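Local coordinates for protein L-Ala-D/L-Glu epimerase, a muconate lactonizing enzyme (Klebsiella pneumoniae subsp. pneumoniae MGH 78578, PDB 3FCP) that is a magnesium-binding member of the enolase superfamily, combining a muconate lactonizing enzyme-type N-terminal domain with a TIM-barrel-like C-terminal domain, at residues A[141-146]-A[152-157]; A[146-151]-A[184-189]; A[178-183]-A[217-222]; A[135-140]-A[312-317]. All coordinates share one frame; numbering follows the deposited sequence.

Interaction 1 (A[141-146]-A[152-157])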
loop_
_atom_site.group_PDB
_atom_site.type_symbol
_atom_site.label_atom_id
_atom_site.label_comp_id
_atom_site.label_asym_id
_atom_site.label_seq_id
_atom_site.Cartn_x
_atom_site.Cartn_y
_atom_site.Cartn_z
ATOM N N TRP A 141 32.301 23.884 8.229
ATOM C CA TRP A 141 33.595 23.254 8.458
ATOM C C TRP A 141 33.363 21.872 9.060
ATOM O O TRP A 141 32.451 21.684 9.867
ATOM C CB TRP A 141 34.446 24.109 9.410
ATOM C CG TRP A 141 35.834 23.579 9.615
ATOM C CD1 TRP A 141 36.361 23.084 10.774
ATOM C CD2 TRP A 141 36.860 23.458 8.624
ATOM N NE1 TRP A 141 37.652 22.658 10.564
ATOM C CE2 TRP A 141 37.984 22.877 9.253
ATOM C CE3 TRP A 141 36.939 23.783 7.263
ATOM C CZ2 TRP A 141 39.174 22.612 8.567
ATOM C CZ3 TRP A 141 38.124 23.520 6.580
ATOM C CH2 TRP A 141 39.225 22.939 7.235
ATOM N N THR A 142 34.172 20.901 8.659
ATOM C CA THR A 142 34.018 19.557 9.187
ATOM C C THR A 142 34.994 19.316 10.324
ATOM O O THR A 142 36.156 19.720 10.265
ATOM C CB THR A 142 34.224 18.481 8.089
ATOM O OG1 THR A 142 33.104 18.493 7.193
ATOM C CG2 THR A 142 34.339 17.087 8.704
ATOM N N LEU A 143 34.495 18.678 11.375
ATOM C CA LEU A 143 35.294 18.343 12.542
ATOM C C LEU A 143 35.462 16.830 12.487
ATOM O O LEU A 143 34.505 16.083 12.702
ATOM C CB LEU A 143 34.552 18.769 13.812
ATOM C CG LEU A 143 34.262 20.273 13.863
ATOM C CD1 LEU A 143 33.309 20.595 14.994
ATOM C CD2 LEU A 143 35.569 21.034 14.029
ATOM N N ALA A 144 36.670 16.381 12.165
ATOM C CA ALA A 144 36.939 14.952 12.060
ATOM C C ALA A 144 38.371 14.574 12.434
ATOM O O ALA A 144 38.970 13.705 11.801
ATOM C CB ALA A 144 36.637 14.479 10.642
ATOM N N SER A 145 38.913 15.217 13.464
ATOM C CA SER A 145 40.278 14.931 13.902
ATOM C C SER A 145 40.334 13.624 14.681
ATOM O O SER A 145 41.413 13.100 14.952
ATOM C CB SER A 145 40.807 16.065 14.784
ATOM O OG SER A 145 40.134 16.096 16.031
ATOM N N GLY A 146 39.166 13.101 15.039
ATOM C CA GLY A 146 39.118 11.867 15.798
ATOM C C GLY A 146 39.264 12.131 17.286
ATOM O O GLY A 146 39.179 11.208 18.097
ATOM N N ILE A 152 36.488 20.384 19.293
ATOM C CA ILE A 152 35.860 21.498 19.996
ATOM C C ILE A 152 36.710 22.761 19.909
ATOM O O ILE A 152 36.187 23.855 19.699
ATOM C CB ILE A 152 35.610 21.154 21.483
ATOM C CG1 ILE A 152 34.458 20.149 21.586
ATOM C CG2 ILE A 152 35.302 22.421 22.277
ATOM C CD1 ILE A 152 34.198 19.642 22.986
ATOM N N ALA A 153 38.019 22.603 20.073
ATOM C CA ALA A 153 38.941 23.734 20.008
ATOM C C ALA A 153 38.822 24.402 18.641
ATOM O O ALA A 153 38.561 25.604 18.534
ATOM C CB ALA A 153 40.374 23.252 20.232
ATOM N N GLU A 154 39.014 23.597 17.601
ATOM C CA GLU A 154 38.934 24.060 16.224
ATOM C C GLU A 154 37.608 24.786 16.011
ATOM O O GLU A 154 37.575 25.905 15.502
ATOM C CB GLU A 154 39.043 22.859 15.284
ATOM C CG GLU A 154 39.632 23.159 13.921
ATOM C CD GLU A 154 39.928 21.889 13.140
ATOM O OE1 GLU A 154 38.974 21.148 12.821
ATOM O OE2 GLU A 154 41.115 21.625 12.853
ATOM N N GLY A 155 36.514 24.147 16.413
ATOM C CA GLY A 155 35.209 24.764 16.257
ATOM C C GLY A 155 35.090 26.032 17.080
ATOM O O GLY A 155 34.433 26.996 16.679
ATOM N N GLU A 156 35.734 26.026 18.241
ATOM C CA GLU A 156 35.719 27.169 19.145
ATOM C C GLU A 156 36.360 28.370 18.456
ATOM O O GLU A 156 35.891 29.503 18.574
ATOM C CB GLU A 156 36.492 26.826 20.416
ATOM C CG GLU A 156 36.043 27.592 21.636
ATOM C CD GLU A 156 34.563 27.422 21.900
ATOM O OE1 GLU A 156 33.755 28.087 21.218
ATOM O OE2 GLU A 156 34.207 26.612 22.783
ATOM N N LYS A 157 37.437 28.104 17.727
ATOM C CA LYS A 157 38.156 29.144 17.010
ATOM C C LYS A 157 37.238 29.839 16.009
ATOM O O LYS A 157 37.201 31.068 15.936
ATOM C CB LYS A 157 39.353 28.532 16.282
ATOM C CG LYS A 157 40.267 29.545 15.633
ATOM C CD LYS A 157 41.427 28.865 14.926
ATOM C CE LYS A 157 42.377 29.893 14.336
ATOM N NZ LYS A 157 41.660 30.861 13.452
#
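Trp141 and Glu154 meet through one nearly straight hydrogen bond: indole NE1 lies 3.0 Å from Glu154 OE1, with an angle of 163° at the hydrogen. The acceptor sits at the edge of the indole, close to the ring plane; the planes of ring and carboxylate stand 77° apart, and the N-H meets OE1 from above the carboxylate plane. Trp141 gets there with CG anti to its backbone N (chi1 -176°), and Glu154 answers with a side chain extended beyond CG; the two side chains cross at about a right angle. The tighter part is made by Leu143. It brings its end closer to the helix than its CB direction suggests, and its CD2 lies 3.6 Å from Glu154 OE1 and 4.0 Å from Gly155 N. Gly155 has no side chain, and its CA comes to 7.4 Å from Leu143 CA. This is the first beta-alpha unit of the TIM-like barrel: strand 136-143 turns back through a short loop into helix 148-158, and the two short segments run nearly antiparallel, at 159°. Leu143 is buried, packing also on Phe167 and Leu169 of the next strand. Toward the loop the contact loosens. Ala144, Ser145 and Gly146 are exposed, and Ser145 OG turns to Asp151 OD1 and Asp147 N instead of to residues 152-157.

Interaction 2 (A[146-151]-A[184-189])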
loop_
_atom_site.group_PDB
_atom_site.type_symbol
_atom_site.label_atom_id
_atom_site.label_comp_id
_atom_site.label_asym_id
_atom_site.label_seq_id
_atom_site.Cartn_x
_atom_site.Cartn_y
_atom_site.Cartn_z
ATOM N N GLY A 146 39.166 13.101 15.039
ATOM C CA GLY A 146 39.118 11.867 15.798
ATOM C C GLY A 146 39.264 12.131 17.286
ATOM O O GLY A 146 39.179 11.208 18.097
ATOM N N ASP A 147 39.484 13.394 17.646
ATOM C CA ASP A 147 39.635 13.788 19.046
ATOM C C ASP A 147 38.604 14.852 19.428
ATOM O O ASP A 147 38.603 15.955 18.878
ATOM C CB ASP A 147 41.043 14.339 19.298
ATOM C CG ASP A 147 41.259 14.745 20.749
ATOM O OD1 ASP A 147 41.335 13.849 21.614
ATOM O OD2 ASP A 147 41.340 15.960 21.030
ATOM N N THR A 148 37.735 14.522 20.379
ATOM C CA THR A 148 36.697 15.445 20.823
ATOM C C THR A 148 37.269 16.807 21.203
ATOM O O THR A 148 36.794 17.841 20.736
ATOM C CB THR A 148 35.938 14.879 22.035
ATOM O OG1 THR A 148 35.419 13.585 21.709
ATOM C CG2 THR A 148 34.791 15.798 22.425
ATOM N N ALA A 149 38.289 16.798 22.056
ATOM C CA ALA A 149 38.928 18.028 22.510
ATOM C C ALA A 149 39.449 18.850 21.333
ATOM O O ALA A 149 39.198 20.052 21.241
ATOM C CB ALA A 149 40.073 17.700 23.472
ATOM N N LYS A 150 40.177 18.204 20.430
ATOM C CA LYS A 150 40.712 18.907 19.270
ATOM C C LYS A 150 39.594 19.517 18.422
ATOM O O LYS A 150 39.684 20.676 18.011
ATOM C CB LYS A 150 41.562 17.960 18.420
ATOM C CG LYS A 150 42.848 17.518 19.105
ATOM C CD LYS A 150 43.705 16.643 18.204
ATOM C CE LYS A 150 44.958 16.171 18.933
ATOM N NZ LYS A 150 45.812 15.296 18.079
ATOM N N ASP A 151 38.539 18.742 18.174
ATOM C CA ASP A 151 37.414 19.224 17.374
ATOM C C ASP A 151 36.754 20.449 17.993
ATOM O O ASP A 151 36.486 21.431 17.301
ATOM C CB ASP A 151 36.362 18.125 17.196
ATOM C CG ASP A 151 36.854 16.979 16.336
ATOM O OD1 ASP A 151 37.750 17.203 15.492
ATOM O OD2 ASP A 151 36.333 15.855 16.490
ATOM N N ARG A 184 27.710 14.444 21.560
ATOM C CA ARG A 184 27.035 15.171 22.634
ATOM C C ARG A 184 27.957 16.249 23.211
ATOM O O ARG A 184 27.524 17.373 23.467
ATOM C CB ARG A 184 26.605 14.215 23.748
ATOM C CG ARG A 184 25.773 14.885 24.839
ATOM C CD ARG A 184 25.417 13.909 25.950
ATOM N NE ARG A 184 24.626 12.782 25.458
ATOM C CZ ARG A 184 23.379 12.883 25.003
ATOM N NH1 ARG A 184 22.738 11.800 24.574
ATOM N NH2 ARG A 184 22.768 14.062 24.981
ATOM N N ALA A 185 29.229 15.902 23.403
ATOM C CA ALA A 185 30.210 16.843 23.942
ATOM C C ALA A 185 30.345 18.070 23.045
ATOM O O ALA A 185 30.373 19.210 23.523
ATOM C CB ALA A 185 31.566 16.156 24.094
ATOM N N ILE A 186 30.420 17.835 21.739
ATOM C CA ILE A 186 30.553 18.928 20.787
ATOM C C ILE A 186 29.295 19.786 20.761
ATOM O O ILE A 186 29.371 21.014 20.674
ATOM C CB ILE A 186 30.850 18.390 19.368
ATOM C CG1 ILE A 186 32.195 17.659 19.372
ATOM C CG2 ILE A 186 30.881 19.542 18.369
ATOM C CD1 ILE A 186 32.527 16.950 18.075
ATOM N N VAL A 187 28.137 19.141 20.843
ATOM C CA VAL A 187 26.872 19.864 20.836
ATOM C C VAL A 187 26.789 20.803 22.043
ATOM O O VAL A 187 26.376 21.954 21.914
ATOM C CB VAL A 187 25.670 18.886 20.859
ATOM C CG1 VAL A 187 24.368 19.650 21.080
ATOM C CG2 VAL A 187 25.606 18.125 19.542
ATOM N N GLU A 188 27.188 20.309 23.212
ATOM C CA GLU A 188 27.161 21.115 24.433
ATOM C C GLU A 188 28.114 22.303 24.326
ATOM O O GLU A 188 27.755 23.434 24.653
ATOM C CB GLU A 188 27.573 20.276 25.645
ATOM C CG GLU A 188 26.855 18.953 25.779
ATOM C CD GLU A 188 27.261 18.202 27.032
ATOM O OE1 GLU A 188 28.469 18.197 27.365
ATOM O OE2 GLU A 188 26.370 17.610 27.679
ATOM N N ALA A 189 29.332 22.030 23.862
ATOM C CA ALA A 189 30.365 23.050 23.721
ATOM C C ALA A 189 30.071 24.119 22.669
ATOM O O ALA A 189 30.131 25.312 22.963
ATOM C CB ALA A 189 31.704 22.383 23.420
#
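Thr148 turns its methyl, not its hydroxyl, toward Ala185: CG2 comes to 3.6 Å from Ala185 CB, methyl against methyl. Helices 148-158 and 176-189, which carry them, are the first two outer helices of the TIM-like barrel, and they meet here at the N-terminal turn of the first and near the C-terminal end of the second. The rotation of Thr148 (chi1 -55°) divides its two branches. CG2 stands anti to the backbone N and meets Ala185, while OG1 lies beside that N and reaches the same helix at His182 ND1, with which it is hydrogen-bonded, one turn before Ile186. The same CG2 also passes Ile186 CG1, more loosely at 4.4 Å. Ile186 is the second side chain to carry the contact. Its CB does not point straight at the first helix, but its extended chain (chi2 173°) brings CD1 round toward Asp151, and the neighbour it meets there is the aliphatic CB. Asp151 OD1 is hydrogen-bonded to Ser145 OG. Ile186 also packs on Ile152, the next residue of helix 148-158. The turn that presents Thr148 starts at Asp147, the N-cap residue; its side-chain capping bond to Lys150 N is placed less surely in the model. Asp151 N reaches back to Asp147 O at 2.9 Å, and Asp151 CB ends 4.1 Å from Ile186 CD1.

Interaction 3 (A[178-183]-A[217-222])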
loop_
_atom_site.group_PDB
_atom_site.type_symbol
_atom_site.label_atom_id
_atom_site.label_comp_id
_atom_site.label_asym_id
_atom_site.label_seq_id
_atom_site.Cartn_x
_atom_site.Cartn_y
_atom_site.Cartn_z
ATOM N N THR A 178 30.451 5.492 22.079
ATOM C CA THR A 178 31.560 6.430 22.005
ATOM C C THR A 178 31.259 7.573 21.038
ATOM O O THR A 178 31.475 8.738 21.377
ATOM C CB THR A 178 32.881 5.724 21.603
ATOM O OG1 THR A 178 32.811 5.294 20.240
ATOM C CG2 THR A 178 33.117 4.517 22.483
ATOM N N ASP A 179 30.752 7.258 19.846
ATOM C CA ASP A 179 30.431 8.309 18.883
ATOM C C ASP A 179 29.350 9.252 19.403
ATOM O O ASP A 179 29.391 10.450 19.125
ATOM C CB ASP A 179 29.983 7.724 17.533
ATOM C CG ASP A 179 31.155 7.368 16.626
ATOM O OD1 ASP A 179 32.206 8.039 16.713
ATOM O OD2 ASP A 179 31.024 6.429 15.812
ATOM N N LEU A 180 28.387 8.722 20.153
ATOM C CA LEU A 180 27.314 9.559 20.685
ATOM C C LEU A 180 27.819 10.487 21.788
ATOM O O LEU A 180 27.361 11.622 21.909
ATOM C CB LEU A 180 26.157 8.697 21.220
ATOM C CG LEU A 180 25.329 7.925 20.186
ATOM C CD1 LEU A 180 24.226 7.138 20.884
ATOM C CD2 LEU A 180 24.729 8.896 19.187
ATOM N N ARG A 181 28.753 10.002 22.599
ATOM C CA ARG A 181 29.314 10.821 23.676
ATOM C C ARG A 181 30.174 11.908 23.045
ATOM O O ARG A 181 30.222 13.042 23.526
ATOM C CB ARG A 181 30.152 9.956 24.621
ATOM C CG ARG A 181 29.318 8.967 25.422
ATOM C CD ARG A 181 30.166 7.971 26.199
ATOM N NE ARG A 181 31.105 8.613 27.116
ATOM C CZ ARG A 181 32.322 9.026 26.776
ATOM N NH1 ARG A 181 32.760 8.865 25.534
ATOM N NH2 ARG A 181 33.107 9.599 27.681
ATOM N N HIS A 182 30.850 11.545 21.960
ATOM C CA HIS A 182 31.694 12.478 21.220
ATOM C C HIS A 182 30.824 13.613 20.682
ATOM O O HIS A 182 31.112 14.789 20.901
ATOM C CB HIS A 182 32.375 11.745 20.059
ATOM C CG HIS A 182 33.008 12.651 19.047
ATOM N ND1 HIS A 182 34.143 13.388 19.309
ATOM C CD2 HIS A 182 32.672 12.923 17.761
ATOM C CE1 HIS A 182 34.481 14.071 18.230
ATOM N NE2 HIS A 182 33.605 13.807 17.276
ATOM N N THR A 183 29.748 13.256 19.989
ATOM C CA THR A 183 28.863 14.261 19.415
ATOM C C THR A 183 28.161 15.089 20.489
ATOM O O THR A 183 28.043 16.305 20.356
ATOM C CB THR A 183 27.820 13.614 18.452
ATOM O OG1 THR A 183 26.856 14.601 18.051
ATOM C CG2 THR A 183 27.104 12.470 19.123
ATOM N N ALA A 217 18.880 13.090 17.365
ATOM C CA ALA A 217 17.776 14.034 17.271
ATOM C C ALA A 217 17.473 14.610 18.647
ATOM O O ALA A 217 17.208 15.803 18.780
ATOM C CB ALA A 217 16.537 13.351 16.707
ATOM N N ALA A 218 17.511 13.756 19.666
ATOM C CA ALA A 218 17.220 14.186 21.031
ATOM C C ALA A 218 18.218 15.216 21.568
ATOM O O ALA A 218 17.830 16.127 22.298
ATOM C CB ALA A 218 17.153 12.968 21.964
ATOM N N MET A 219 19.491 15.087 21.207
ATOM C CA MET A 219 20.485 16.043 21.683
ATOM C C MET A 219 20.528 17.343 20.875
ATOM O O MET A 219 21.325 18.229 21.161
ATOM C CB MET A 219 21.884 15.399 21.765
ATOM C CG MET A 219 22.447 14.801 20.476
ATOM S SD MET A 219 24.185 14.233 20.624
ATOM C CE MET A 219 23.972 12.654 21.275
ATOM N N GLY A 220 19.669 17.462 19.867
ATOM C CA GLY A 220 19.631 18.694 19.096
ATOM C C GLY A 220 20.360 18.759 17.767
ATOM O O GLY A 220 20.491 19.838 17.189
ATOM N N VAL A 221 20.842 17.626 17.271
ATOM C CA VAL A 221 21.533 17.612 15.985
ATOM C C VAL A 221 20.518 18.039 14.918
ATOM O O VAL A 221 19.394 17.540 14.893
ATOM C CB VAL A 221 22.087 16.206 15.687
ATOM C CG1 VAL A 221 22.718 16.157 14.299
ATOM C CG2 VAL A 221 23.115 15.841 16.747
ATOM N N ASP A 222 20.913 18.969 14.050
ATOM C CA ASP A 222 20.015 19.486 13.016
ATOM C C ASP A 222 19.878 18.628 11.773
ATOM O O ASP A 222 18.862 18.692 11.078
ATOM C CB ASP A 222 20.461 20.880 12.562
ATOM C CG ASP A 222 20.432 21.901 13.677
ATOM O OD1 ASP A 222 19.521 21.835 14.525
ATOM O OD2 ASP A 222 21.313 22.783 13.686
#
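Met219 reaches across to Thr183 and Leu180 with its thioether end, joining the second outer helix of the TIM-like barrel, 176-189, to the close of the third, 206-218. SD lies 3.7 Å from both Thr183 CG2 and Thr183 OG1. The terminal CE continues past them, 3.8 Å from Thr183 CG2, and comes to rest against the backbone oxygen of Leu180; Leu180 CD2 is a looser neighbour of that methyl. Beside this, Val221 CG2 approaches Thr183 OG1, the two side chains crossing at about a right angle. That hydroxyl is buried and finds no hydrogen-bonding partner anywhere in the model. One shell out, Leu216 packs against Leu180, Thr183 and Val221, and Val198 of strand 195-199 backs both Thr183 and Val221. Just after Met219 the chain turns at Gly220 (phi 99°), ending the helix in a Schellman motif, and CB of both Met219 and Val221 points toward helix 176-189. The side chain of Met219 runs out straight at chi2 and bends at chi3 (85°), which brings its CE to 3.6 Å from Leu180 O.

Interaction 4 (A[135-140]-A[312-317])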
loop_
_atom_site.group_PDB
_atom_site.type_symbol
_atom_site.label_atom_id
_atom_site.label_comp_id
_atom_site.label_asym_id
_atom_site.label_seq_id
_atom_site.Cartn_x
_atom_site.Cartn_y
_atom_site.Cartn_z
ATOM N N THR A 135 25.837 35.317 -4.924
ATOM C CA THR A 135 27.211 35.317 -5.402
ATOM C C THR A 135 28.217 35.087 -4.266
ATOM O O THR A 135 29.430 35.148 -4.464
ATOM C CB THR A 135 27.516 36.635 -6.156
ATOM O OG1 THR A 135 28.662 36.448 -6.987
ATOM C CG2 THR A 135 27.775 37.768 -5.183
ATOM N N ALA A 136 27.687 34.822 -3.076
ATOM C CA ALA A 136 28.479 34.534 -1.882
ATOM C C ALA A 136 27.759 33.356 -1.217
ATOM O O ALA A 136 26.614 33.483 -0.788
ATOM C CB ALA A 136 28.500 35.744 -0.947
ATOM N N LEU A 137 28.420 32.210 -1.139
ATOM C CA LEU A 137 27.786 31.033 -0.561
ATOM C C LEU A 137 28.357 30.578 0.768
ATOM O O LEU A 137 29.565 30.673 1.007
ATOM C CB LEU A 137 27.846 29.871 -1.555
ATOM C CG LEU A 137 26.970 29.994 -2.806
ATOM C CD1 LEU A 137 27.519 31.071 -3.726
ATOM C CD2 LEU A 137 26.929 28.659 -3.522
ATOM N N PRO A 138 27.487 30.066 1.656
ATOM C CA PRO A 138 27.938 29.592 2.966
ATOM C C PRO A 138 28.707 28.285 2.837
ATOM O O PRO A 138 28.395 27.438 1.996
ATOM C CB PRO A 138 26.634 29.436 3.741
ATOM C CG PRO A 138 25.664 29.038 2.663
ATOM C CD PRO A 138 26.020 29.976 1.541
ATOM N N VAL A 139 29.726 28.136 3.673
ATOM C CA VAL A 139 30.563 26.946 3.681
ATOM C C VAL A 139 30.801 26.560 5.141
ATOM O O VAL A 139 31.361 27.342 5.915
ATOM C CB VAL A 139 31.932 27.220 3.014
ATOM C CG1 VAL A 139 32.798 25.974 3.072
ATOM C CG2 VAL A 139 31.736 27.669 1.573
ATOM N N LEU A 140 30.359 25.369 5.527
ATOM C CA LEU A 140 30.561 24.930 6.899
ATOM C C LEU A 140 31.943 24.303 7.021
ATOM O O LEU A 140 32.681 24.216 6.038
ATOM C CB LEU A 140 29.474 23.927 7.298
ATOM C CG LEU A 140 29.214 22.712 6.402
ATOM C CD1 LEU A 140 30.359 21.707 6.515
ATOM C CD2 LEU A 140 27.894 22.060 6.820
ATOM N N ALA A 312 33.499 24.860 -9.743
ATOM C CA ALA A 312 32.560 24.304 -10.716
ATOM C C ALA A 312 31.259 23.997 -9.969
ATOM O O ALA A 312 30.165 24.320 -10.443
ATOM C CB ALA A 312 33.128 23.031 -11.328
ATOM N N SER A 313 31.386 23.383 -8.793
ATOM C CA SER A 313 30.222 23.051 -7.976
ATOM C C SER A 313 29.517 24.319 -7.513
ATOM O O SER A 313 28.293 24.401 -7.560
ATOM C CB SER A 313 30.630 22.244 -6.743
ATOM O OG SER A 313 31.373 21.102 -7.102
ATOM N N LEU A 314 30.288 25.304 -7.055
ATOM C CA LEU A 314 29.703 26.558 -6.576
ATOM C C LEU A 314 28.884 27.285 -7.646
ATOM O O LEU A 314 27.862 27.880 -7.338
ATOM C CB LEU A 314 30.778 27.517 -6.036
ATOM C CG LEU A 314 31.360 27.468 -4.610
ATOM C CD1 LEU A 314 30.265 27.236 -3.568
ATOM C CD2 LEU A 314 32.388 26.401 -4.520
ATOM N N HIS A 315 29.323 27.248 -8.899
ATOM C CA HIS A 315 28.562 27.918 -9.952
ATOM C C HIS A 315 27.158 27.317 -10.043
ATOM O O HIS A 315 26.181 28.038 -10.248
ATOM C CB HIS A 315 29.281 27.804 -11.294
ATOM C CG HIS A 315 30.340 28.844 -11.498
ATOM N ND1 HIS A 315 30.045 30.172 -11.724
ATOM C CD2 HIS A 315 31.690 28.758 -11.483
ATOM C CE1 HIS A 315 31.167 30.857 -11.840
ATOM N NE2 HIS A 315 32.181 30.023 -11.697
ATOM N N ALA A 316 27.073 25.996 -9.886
ATOM C CA ALA A 316 25.795 25.290 -9.919
ATOM C C ALA A 316 24.987 25.598 -8.655
ATOM O O ALA A 316 23.797 25.916 -8.728
ATOM C CB ALA A 316 26.029 23.779 -10.044
ATOM N N TRP A 317 25.639 25.518 -7.496
ATOM C CA TRP A 317 24.970 25.787 -6.221
ATOM C C TRP A 317 24.381 27.199 -6.158
ATOM O O TRP A 317 23.340 27.417 -5.534
ATOM C CB TRP A 317 25.946 25.618 -5.047
ATOM C CG TRP A 317 26.574 24.245 -4.859
ATOM C CD1 TRP A 317 27.643 23.946 -4.051
ATOM C CD2 TRP A 317 26.205 23.013 -5.501
ATOM N NE1 TRP A 317 27.958 22.615 -4.151
ATOM C CE2 TRP A 317 27.097 22.018 -5.036
ATOM C CE3 TRP A 317 25.211 22.654 -6.427
ATOM C CZ2 TRP A 317 27.028 20.684 -5.467
ATOM C CZ3 TRP A 317 25.142 21.330 -6.857
ATOM C CH2 TRP A 317 26.049 20.360 -6.377
#
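Leu137 packs against Leu314 and Trp317 in a wholly apolar contact. A single methyl does most of the work: Leu137 CD2 lies 3.6 Å from Leu314 CD1 and 3.5 Å from Trp317 CB, so it rests between two residues three apart on the helix. Leu314 CD1 also reaches back to Leu137 CB at 4.1 Å, the two leucines sliding past each other in opposite directions. Trp317 gives only its CB here. CG stands anti to the carbonyl carbon (chi1 -61°), which carries the indole away from the strand toward Leu322 and Met328. Polar interactions hold the two sides separately. Leu137 pairs through its backbone with Val350 of strand 349-351, and Leu140 is bonded to Thr326, again through the backbone. On the helix, Trp317 N bonds to Ser313 O at 2.9 Å, and that same oxygen lies 3.1 Å above one face of the indole, offset toward its rim. His315 points the other way, and its NE2 is hydrogen-bonded to Leu358 O. All three touching residues are buried, and Val350 and Met328 pack on Leu314 as well. The contact joins the start of strand 136-143, where it pairs with strand 349-351, to helix 307-317, which follows barrel strand 297-300, within the TIM-like barrel domain of the enolase superfamily.

Overall arrangement
Interactions 1, 2 and 3 step from strand 136-143 outward to helix 148-158, then round the outer layer of the barrel to 176-189 and the end of 206-218. Interactions 1 and 2 share helix 148-158 and Gly146, their centres about 7 Å apart; interactions 2 and 3 share helix 176-189, about 10 Å apart centre to centre. Each of these two pairs crosses along the chain. Interaction 4 uses the beginning of the strand whose end serves interaction 1, yet the two lie about 22 Å apart, centre to centre, and its 171-residue loop encloses the other three. Local steps between successive units thus sit inside one long-range contact between the first strand and a late helix of the barrel domain.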